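PDB 1UJC: phosphohistidine phosphatase sixA from Escherichia coli, which removes phosphate from phosphohistidine, acting on the HPt domain of the ArcB sensor in the multistep His-Asp phosphorelay. Local coordinates for residues A[45-50]-A[72-77]; A[133-138]-A[145-150]; A[49-54]-A[78-83]. All blocks are in the same frame, centred on the assembly; numbering follows the deposited sequence.

Contact 1: A[45-50]-A[72-77]; sequences IERVLV and SAEVLP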
loop_
_atom_site.group_PDB
_atom_site.type_symbol
_atom_site.label_atom_id
_atom_site.label_comp_id
_atom_site.label_asym_id
_atom_site.label_seq_id
_atom_site.Cartn_x
_atom_site.Cartn_y
_atom_site.Cartn_z
ATOM N N ILE A 45 4.439 1.362 11.630
ATOM C CA ILE A 45 4.076 0.194 10.834
ATOM C C ILE A 45 4.629 -1.084 11.437
ATOM O O ILE A 45 5.840 -1.242 11.568
ATOM C CB ILE A 45 4.592 0.324 9.387
ATOM C CG1 ILE A 45 4.085 1.632 8.766
ATOM C CG2 ILE A 45 4.138 -0.864 8.561
ATOM C CD1 ILE A 45 2.582 1.729 8.666
ATOM N N GLU A 46 3.731 -1.997 11.793
ATOM C CA GLU A 46 4.114 -3.268 12.401
ATOM C C GLU A 46 4.403 -4.350 11.368
ATOM O O GLU A 46 5.301 -5.175 11.555
ATOM C CB GLU A 46 3.009 -3.762 13.343
ATOM C CG GLU A 46 3.393 -5.007 14.153
ATOM C CD GLU A 46 2.263 -5.524 15.033
ATOM O OE1 GLU A 46 1.609 -4.709 15.713
ATOM O OE2 GLU A 46 2.038 -6.753 15.054
ATOM N N ARG A 47 3.637 -4.353 10.284
ATOM C CA ARG A 47 3.813 -5.351 9.236
ATOM C C ARG A 47 3.748 -4.726 7.847
ATOM O O ARG A 47 3.081 -3.708 7.641
ATOM C CB ARG A 47 2.734 -6.432 9.366
ATOM C CG ARG A 47 2.850 -7.272 10.633
ATOM C CD ARG A 47 3.995 -8.271 10.519
ATOM N NE ARG A 47 3.622 -9.437 9.723
ATOM C CZ ARG A 47 2.814 -10.407 10.148
ATOM N NH1 ARG A 47 2.289 -10.352 11.367
ATOM N NH2 ARG A 47 2.536 -11.438 9.355
ATOM N N VAL A 48 4.436 -5.350 6.896
ATOM C CA VAL A 48 4.460 -4.860 5.528
ATOM C C VAL A 48 4.175 -5.965 4.514
ATOM O O VAL A 48 4.795 -7.029 4.545
ATOM C CB VAL A 48 5.822 -4.224 5.206
ATOM C CG1 VAL A 48 5.861 -3.769 3.759
ATOM C CG2 VAL A 48 6.072 -3.060 6.145
ATOM N N LEU A 49 3.228 -5.695 3.619
ATOM C CA LEU A 49 2.840 -6.632 2.572
ATOM C C LEU A 49 3.114 -5.914 1.256
ATOM O O LEU A 49 2.667 -4.785 1.060
ATOM C CB LEU A 49 1.352 -6.972 2.689
ATOM C CG LEU A 49 0.873 -7.411 4.076
ATOM C CD1 LEU A 49 -0.631 -7.667 4.049
ATOM C CD2 LEU A 49 1.618 -8.667 4.502
ATOM N N VAL A 50 3.848 -6.558 0.357
ATOM C CA VAL A 50 4.189 -5.924 -0.911
ATOM C C VAL A 50 4.042 -6.832 -2.129
ATOM O O VAL A 50 4.190 -8.048 -2.035
ATOM C CB VAL A 50 5.645 -5.390 -0.864
ATOM C CG1 VAL A 50 6.616 -6.551 -0.674
ATOM C CG2 VAL A 50 5.967 -4.608 -2.133
ATOM N N SER A 72 11.657 -7.359 8.146
ATOM C CA SER A 72 11.154 -8.202 7.079
ATOM C C SER A 72 9.915 -7.609 6.418
ATOM O O SER A 72 9.330 -6.631 6.898
ATOM C CB SER A 72 10.837 -9.601 7.615
ATOM O OG SER A 72 11.995 -10.191 8.177
ATOM N N ALA A 73 9.541 -8.208 5.298
ATOM C CA ALA A 73 8.375 -7.800 4.538
ATOM C C ALA A 73 7.846 -9.084 3.931
ATOM O O ALA A 73 8.606 -10.017 3.686
ATOM C CB ALA A 73 8.770 -6.820 3.449
ATOM N N GLU A 74 6.543 -9.140 3.706
ATOM C CA GLU A 74 5.932 -10.321 3.137
ATOM C C GLU A 74 5.537 -10.021 1.702
ATOM O O GLU A 74 4.691 -9.164 1.447
ATOM C CB GLU A 74 4.714 -10.713 3.972
ATOM C CG GLU A 74 5.094 -11.097 5.388
ATOM C CD GLU A 74 4.135 -10.565 6.434
ATOM O OE1 GLU A 74 2.974 -11.029 6.483
ATOM O OE2 GLU A 74 4.553 -9.674 7.207
ATOM N N VAL A 75 6.181 -10.718 0.773
ATOM C CA VAL A 75 5.914 -10.551 -0.645
ATOM C C VAL A 75 4.729 -11.444 -0.974
ATOM O O VAL A 75 4.833 -12.670 -0.900
ATOM C CB VAL A 75 7.135 -10.968 -1.490
ATOM C CG1 VAL A 75 6.838 -10.765 -2.971
ATOM C CG2 VAL A 75 8.351 -10.140 -1.079
ATOM N N LEU A 76 3.608 -10.819 -1.322
ATOM C CA LEU A 76 2.376 -11.537 -1.629
ATOM C C LEU A 76 2.047 -11.555 -3.114
ATOM O O LEU A 76 1.945 -10.505 -3.745
ATOM C CB LEU A 76 1.196 -10.906 -0.869
ATOM C CG LEU A 76 1.016 -11.165 0.630
ATOM C CD1 LEU A 76 2.252 -10.743 1.394
ATOM C CD2 LEU A 76 -0.212 -10.392 1.129
ATOM N N PRO A 77 1.867 -12.754 -3.691
ATOM C CA PRO A 77 1.542 -12.864 -5.116
ATOM C C PRO A 77 0.182 -12.256 -5.452
ATOM O O PRO A 77 -0.050 -11.837 -6.583
ATOM C CB PRO A 77 1.561 -14.370 -5.364
ATOM C CG PRO A 77 2.555 -14.874 -4.353
ATOM C CD PRO A 77 2.166 -14.079 -3.120
HETATM O O HOH W 1 6.166 -7.373 7.708
#
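Arg-47 and Glu-74 both set CG opposite the backbone carbonyl carbon (chi1 -66° and -63°) and then bend, the arginine at chi2 and chi3 and the glutamate at chi2, which folds the two charged ends together. The guanidinium grips the carboxylate side-on. NE gives a nearly straight bond (177°) to Glu-74 OE2 at 2.7 Å; OE2 lies in the guanidinium plane, and NE meets it on the syn side, tilted out of the carboxylate plane, while NH2 reaches OE1 at 2.9 Å from above that plane. The two flat groups are therefore tilted against each other. Leu-49 CD2 lies 3.4 Å from Glu-74 OE1, and the same CD2 methyl meets Leu-76 CD1 at 3.8 Å. On the other face the Val-50 and Val-75 side chains lie side by side, pointing the same way, and touch through CG1 and CG2.

The backbones are in parallel register, Leu-49 opposite Glu-74 and Val-50 opposite Val-75. Glu-74 N donates to Val-48 O, Glu-74 O accepts from Val-50 N, and Leu-76 N returns to Val-50 O. Water 1 accepts a hydrogen bond from Val-48 N at 2.8 Å and stands 2.9 Å from Glu-74 OE2, tying backbone to salt bridge. The strands are the two ends of a beta-alpha-beta unit whose helix 54-66 packs on Val-48 and Val-50.

Arg-47 NH1 also forms a salt bridge with Glu-98, and Glu-74 OE1 is hydrogen-bonded to Tyr-91. Replacing Arg-47 by an alanine would probably cost Glu-74 and Glu-98 their shared positive mate and leave the Glu-74 carboxylate, though still bonded to Tyr-91, less fixed in rotation. Directional main-chain bonds thus combine with a partly exposed charge pair beside a Leu-49 methyl, consistent with the bridge fixing the glutamate's rotation on this edge strand.

Contact 2: A[133-138]-A[145-150]; sequences IASVTL and TFNWQM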
loop_
_atom_site.group_PDB
_atom_site.type_symbol
_atom_site.label_atom_id
_atom_site.label_comp_id
_atom_site.label_asym_id
_atom_site.label_seq_id
_atom_site.Cartn_x
_atom_site.Cartn_y
_atom_site.Cartn_z
ATOM N N ILE A 133 -1.828 7.176 -0.561
ATOM C CA ILE A 133 -2.113 6.219 0.500
ATOM C C ILE A 133 -3.530 6.317 1.050
ATOM O O ILE A 133 -4.023 7.404 1.349
ATOM C CB ILE A 133 -1.136 6.395 1.681
ATOM C CG1 ILE A 133 0.291 6.074 1.233
ATOM C CG2 ILE A 133 -1.535 5.484 2.837
ATOM C CD1 ILE A 133 1.332 6.319 2.307
ATOM N N ALA A 134 -4.174 5.165 1.190
ATOM C CA ALA A 134 -5.522 5.113 1.732
ATOM C C ALA A 134 -5.444 4.507 3.124
ATOM O O ALA A 134 -4.749 3.511 3.339
ATOM C CB ALA A 134 -6.415 4.271 0.842
ATOM N N SER A 135 -6.149 5.118 4.068
ATOM C CA SER A 135 -6.178 4.642 5.445
ATOM C C SER A 135 -7.490 3.934 5.715
ATOM O O SER A 135 -8.563 4.488 5.490
ATOM C CB SER A 135 -6.038 5.800 6.424
ATOM O OG SER A 135 -6.461 5.397 7.712
ATOM N N VAL A 136 -7.390 2.712 6.214
ATOM C CA VAL A 136 -8.557 1.902 6.512
ATOM C C VAL A 136 -8.417 1.265 7.881
ATOM O O VAL A 136 -7.395 0.661 8.180
ATOM C CB VAL A 136 -8.717 0.759 5.481
ATOM C CG1 VAL A 136 -9.837 -0.178 5.905
ATOM C CG2 VAL A 136 -8.992 1.338 4.097
ATOM N N THR A 137 -9.439 1.407 8.712
ATOM C CA THR A 137 -9.411 0.779 10.024
ATOM C C THR A 137 -10.218 -0.498 9.865
ATOM O O THR A 137 -11.410 -0.448 9.560
ATOM C CB THR A 137 -10.058 1.662 11.091
ATOM O OG1 THR A 137 -9.276 2.848 11.261
ATOM C CG2 THR A 137 -10.145 0.911 12.415
ATOM N N LEU A 138 -9.560 -1.638 10.049
ATOM C CA LEU A 138 -10.212 -2.932 9.891
ATOM C C LEU A 138 -10.416 -3.650 11.218
ATOM O O LEU A 138 -9.501 -3.724 12.045
ATOM C CB LEU A 138 -9.379 -3.815 8.962
ATOM C CG LEU A 138 -9.924 -5.176 8.519
ATOM C CD1 LEU A 138 -11.179 -5.004 7.660
ATOM C CD2 LEU A 138 -8.843 -5.892 7.726
ATOM N N THR A 145 -13.327 0.606 7.774
ATOM C CA THR A 145 -13.810 1.970 7.634
ATOM C C THR A 145 -12.775 2.769 6.846
ATOM O O THR A 145 -11.591 2.753 7.187
ATOM C CB THR A 145 -13.988 2.619 9.012
ATOM O OG1 THR A 145 -15.051 1.963 9.710
ATOM C CG2 THR A 145 -14.301 4.090 8.875
ATOM N N PHE A 146 -13.224 3.452 5.795
ATOM C CA PHE A 146 -12.348 4.271 4.957
ATOM C C PHE A 146 -12.177 5.640 5.624
ATOM O O PHE A 146 -13.052 6.505 5.534
ATOM C CB PHE A 146 -12.967 4.413 3.560
ATOM C CG PHE A 146 -12.089 5.114 2.560
ATOM C CD1 PHE A 146 -10.709 5.173 2.729
ATOM C CD2 PHE A 146 -12.650 5.686 1.421
ATOM C CE1 PHE A 146 -9.898 5.788 1.788
ATOM C CE2 PHE A 146 -11.848 6.306 0.464
ATOM C CZ PHE A 146 -10.466 6.358 0.650
ATOM N N ASN A 147 -11.044 5.817 6.296
ATOM C CA ASN A 147 -10.740 7.047 7.021
ATOM C C ASN A 147 -10.413 8.232 6.123
ATOM O O ASN A 147 -11.127 9.230 6.120
ATOM C CB ASN A 147 -9.579 6.787 7.978
ATOM C CG ASN A 147 -9.833 5.597 8.875
ATOM O OD1 ASN A 147 -8.927 4.809 9.160
ATOM N ND2 ASN A 147 -11.074 5.457 9.330
ATOM N N TRP A 148 -9.328 8.124 5.369
ATOM C CA TRP A 148 -8.923 9.199 4.474
ATOM C C TRP A 148 -7.990 8.707 3.378
ATOM O O TRP A 148 -7.626 7.533 3.324
ATOM C CB TRP A 148 -8.237 10.324 5.259
ATOM C CG TRP A 148 -7.251 9.841 6.295
ATOM C CD1 TRP A 148 -7.471 9.709 7.635
ATOM C CD2 TRP A 148 -5.903 9.409 6.068
ATOM N NE1 TRP A 148 -6.346 9.224 8.257
ATOM C CE2 TRP A 148 -5.369 9.030 7.317
ATOM C CE3 TRP A 148 -5.096 9.306 4.929
ATOM C CZ2 TRP A 148 -4.064 8.556 7.460
ATOM C CZ3 TRP A 148 -3.797 8.835 5.071
ATOM C CH2 TRP A 148 -3.295 8.465 6.329
ATOM N N GLN A 149 -7.608 9.629 2.506
ATOM C CA GLN A 149 -6.714 9.319 1.403
ATOM C C GLN A 149 -5.807 10.527 1.220
ATOM O O GLN A 149 -6.275 11.664 1.204
ATOM C CB GLN A 149 -7.530 9.087 0.138
ATOM C CG GLN A 149 -6.786 8.432 -0.988
ATOM C CD GLN A 149 -7.439 8.738 -2.315
ATOM O OE1 GLN A 149 -8.674 8.747 -2.432
ATOM N NE2 GLN A 149 -6.624 8.998 -3.319
ATOM N N MET A 150 -4.510 10.284 1.083
ATOM C CA MET A 150 -3.552 11.367 0.918
ATOM C C MET A 150 -2.697 11.100 -0.309
ATOM O O MET A 150 -2.309 9.965 -0.558
ATOM C CB MET A 150 -2.666 11.455 2.166
ATOM C CG MET A 150 -1.598 12.537 2.129
ATOM S SD MET A 150 -2.278 14.202 2.058
ATOM C CE MET A 150 -3.075 14.309 3.661
HETATM O O HOH W 2 -11.373 4.640 11.894
#
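Ile-133 and Met-150 exchange two backbone hydrogen bonds at one end and Thr-137 and Thr-145 another two at the other, between strand segments inclined at 149° with axes 4.7 Å apart. Midway, Ser-135 N donates to Trp-148 O at 2.9 Å, whereas Ser-135 O accepts from Asn-147 N. One residue thus faces two, and because Ala-134 pairs with Gln-149 but Val-136 with Phe-146, the extra residue makes a beta bulge in this hairpin at the edge of the sheet.

The Asn-147 side chain turns toward strand 133-138, where its OD1 lies 2.9 Å from Ser-135 OG and 2.9 Å from Thr-137 OG1. Thr-137 OG1 is also hydrogen-bonded to Gln-2 of the adjoining strand, and water 2 donates to it. Trp-148 places CG between its backbone N and carbonyl carbon (chi1 43°), which swings the indole over Ser-135: the serine CB stands 3.5 Å from the centroid of the six-membered ring, 13° off its normal, a CH-pi contact. Another tryptophan, Trp-37 of helix 25-40, meets this indole at about a right angle. On the opposite face of the hairpin, Phe-146 offers its ring edge to Ser-135 O, with CD1 3.6 Å away, and touches Ala-134 CB through CE1 at 3.9 Å.

Contact 3: A[49-54]-A[78-83]; sequences LVSPFL and ELTPCG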
loop_
_atom_site.group_PDB
_atom_site.type_symbol
_atom_site.label_atom_id
_atom_site.label_comp_id
_atom_site.label_asym_id
_atom_site.label_seq_id
_atom_site.Cartn_x
_atom_site.Cartn_y
_atom_site.Cartn_z
ATOM N N LEU A 49 3.228 -5.695 3.619
ATOM C CA LEU A 49 2.840 -6.632 2.572
ATOM C C LEU A 49 3.114 -5.914 1.256
ATOM O O LEU A 49 2.667 -4.785 1.060
ATOM C CB LEU A 49 1.352 -6.972 2.689
ATOM C CG LEU A 49 0.873 -7.411 4.076
ATOM C CD1 LEU A 49 -0.631 -7.667 4.049
ATOM C CD2 LEU A 49 1.618 -8.667 4.502
ATOM N N VAL A 50 3.848 -6.558 0.357
ATOM C CA VAL A 50 4.189 -5.924 -0.911
ATOM C C VAL A 50 4.042 -6.832 -2.129
ATOM O O VAL A 50 4.190 -8.048 -2.035
ATOM C CB VAL A 50 5.645 -5.390 -0.864
ATOM C CG1 VAL A 50 6.616 -6.551 -0.674
ATOM C CG2 VAL A 50 5.967 -4.608 -2.133
ATOM N N SER A 51 3.741 -6.220 -3.270
ATOM C CA SER A 51 3.608 -6.937 -4.527
ATOM C C SER A 51 4.991 -7.419 -4.953
ATOM O O SER A 51 5.996 -6.788 -4.641
ATOM C CB SER A 51 3.047 -6.010 -5.603
ATOM O OG SER A 51 3.298 -6.532 -6.894
ATOM N N PRO A 52 5.054 -8.551 -5.670
ATOM C CA PRO A 52 6.310 -9.140 -6.155
ATOM C C PRO A 52 6.955 -8.320 -7.275
ATOM O O PRO A 52 8.119 -8.525 -7.607
ATOM C CB PRO A 52 5.878 -10.519 -6.657
ATOM C CG PRO A 52 4.645 -10.812 -5.862
ATOM C CD PRO A 52 3.936 -9.483 -5.879
ATOM N N PHE A 53 6.192 -7.400 -7.860
ATOM C CA PHE A 53 6.705 -6.575 -8.950
ATOM C C PHE A 53 7.705 -5.524 -8.485
ATOM O O PHE A 53 7.500 -4.849 -7.470
ATOM C CB PHE A 53 5.551 -5.904 -9.701
ATOM C CG PHE A 53 4.723 -6.858 -10.528
ATOM C CD1 PHE A 53 5.013 -8.222 -10.553
ATOM C CD2 PHE A 53 3.646 -6.393 -11.273
ATOM C CE1 PHE A 53 4.240 -9.106 -11.307
ATOM C CE2 PHE A 53 2.871 -7.268 -12.030
ATOM C CZ PHE A 53 3.165 -8.624 -12.047
ATOM N N LEU A 54 8.783 -5.387 -9.250
ATOM C CA LEU A 54 9.860 -4.459 -8.933
ATOM C C LEU A 54 9.439 -3.054 -8.518
ATOM O O LEU A 54 10.007 -2.496 -7.578
ATOM C CB LEU A 54 10.853 -4.377 -10.102
ATOM C CG LEU A 54 11.725 -5.623 -10.323
ATOM C CD1 LEU A 54 12.793 -5.341 -11.365
ATOM C CD2 LEU A 54 12.381 -6.017 -9.018
ATOM N N GLU A 78 -0.716 -12.211 -4.472
ATOM C CA GLU A 78 -2.050 -11.666 -4.713
ATOM C C GLU A 78 -2.104 -10.143 -4.687
ATOM O O GLU A 78 -3.182 -9.566 -4.768
ATOM C CB GLU A 78 -3.050 -12.239 -3.706
ATOM C CG GLU A 78 -3.209 -13.746 -3.797
ATOM C CD GLU A 78 -3.682 -14.209 -5.169
ATOM O OE1 GLU A 78 -3.654 -15.435 -5.414
ATOM O OE2 GLU A 78 -4.083 -13.359 -5.999
ATOM N N LEU A 79 -0.941 -9.504 -4.577
ATOM C CA LEU A 79 -0.864 -8.044 -4.562
ATOM C C LEU A 79 -0.495 -7.491 -5.935
ATOM O O LEU A 79 -0.367 -6.279 -6.117
ATOM C CB LEU A 79 0.146 -7.566 -3.510
ATOM C CG LEU A 79 -0.352 -7.684 -2.067
ATOM C CD1 LEU A 79 0.727 -7.253 -1.085
ATOM C CD2 LEU A 79 -1.595 -6.826 -1.907
ATOM N N THR A 80 -0.316 -8.385 -6.900
ATOM C CA THR A 80 0.006 -7.978 -8.263
ATOM C C THR A 80 -1.252 -7.309 -8.815
ATOM O O THR A 80 -2.326 -7.427 -8.231
ATOM C CB THR A 80 0.362 -9.192 -9.146
ATOM O OG1 THR A 80 -0.706 -10.145 -9.105
ATOM C CG2 THR A 80 1.648 -9.844 -8.667
ATOM N N PRO A 81 -1.134 -6.594 -9.942
ATOM C CA PRO A 81 -2.286 -5.918 -10.542
ATOM C C PRO A 81 -3.559 -6.766 -10.632
ATOM O O PRO A 81 -4.655 -6.265 -10.387
ATOM C CB PRO A 81 -1.761 -5.515 -11.915
ATOM C CG PRO A 81 -0.338 -5.176 -11.614
ATOM C CD PRO A 81 0.090 -6.322 -10.719
ATOM N N CYS A 82 -3.403 -8.045 -10.972
ATOM C CA CYS A 82 -4.538 -8.964 -11.125
ATOM C C CYS A 82 -4.834 -9.793 -9.877
ATOM O O CYS A 82 -5.601 -10.758 -9.928
ATOM C CB CYS A 82 -4.276 -9.916 -12.292
ATOM S SG CYS A 82 -3.884 -9.093 -13.841
ATOM N N GLY A 83 -4.222 -9.410 -8.764
ATOM C CA GLY A 83 -4.409 -10.126 -7.517
ATOM C C GLY A 83 -5.852 -10.313 -7.099
ATOM O O GLY A 83 -6.729 -9.522 -7.444
#
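Ser-51 OG, packed 3.8 Å from Thr-80 CA, is gripped twice. It accepts from Phe-53 N at 3.2 Å (168°), closing an ST turn at the N-cap of helix 54-66, and it is hydrogen-bonded to NE2 of His-108, a residue of the tungstate pocket. No hydrogen bond joins the two segments themselves; carbon contacts do that work.

Thr-80 turns CG2 opposite its carbonyl carbon (chi1 55° for OG1), and this methyl sits over one face of the Phe-53 ring, 4.1 Å from the centroid and 23° off the normal, displaced toward the rim. The same methyl meets Pro-52 CD at 3.6 Å, while Thr-80 OG1 is held by Pro-77 O. Pro-81 approaches the ring tightly, with CD 3.2 Å from Phe-53 CE2. Nearer the strand, Leu-79 CD1 rests on the main chain at Val-50 C (3.5 Å), beside Leu-49 CB. A type I turn from Thr-80 to Gly-83 carries the Pro-81 side chain to about 5 Å from the tungstate.

The contact thus lies where strand 47-50 runs out into helix 54-66, against the loop leading from strand 74-75 to helix 85-98, with Leu-79 O fastened to Ser-107 OG at the end of strand 102-107.

All three contacts are partly buried. Contacts 1 and 2 lie toward the two borders of one mixed sheet, their centres 18 Å apart: the first adds a parallel outermost strand, the second an antiparallel one. Contact 1 has a salt bridge at its more exposed side; in contact 2 an amide-hydroxyl cluster runs from buried Ser-135 to partly exposed Thr-137 and Asn-147. Contact 3 continues contact 1, sharing Leu-49 and Val-50, which are buried with Ser-51 and Leu-79, whereas Pro-52, Phe-53, Thr-80 and Pro-81 are partly exposed. There main-chain pairing gives way to methyl, ring and proline packing. Contact 3 is also the one beside the tungstate, with contact 2 across the chain's centre from it.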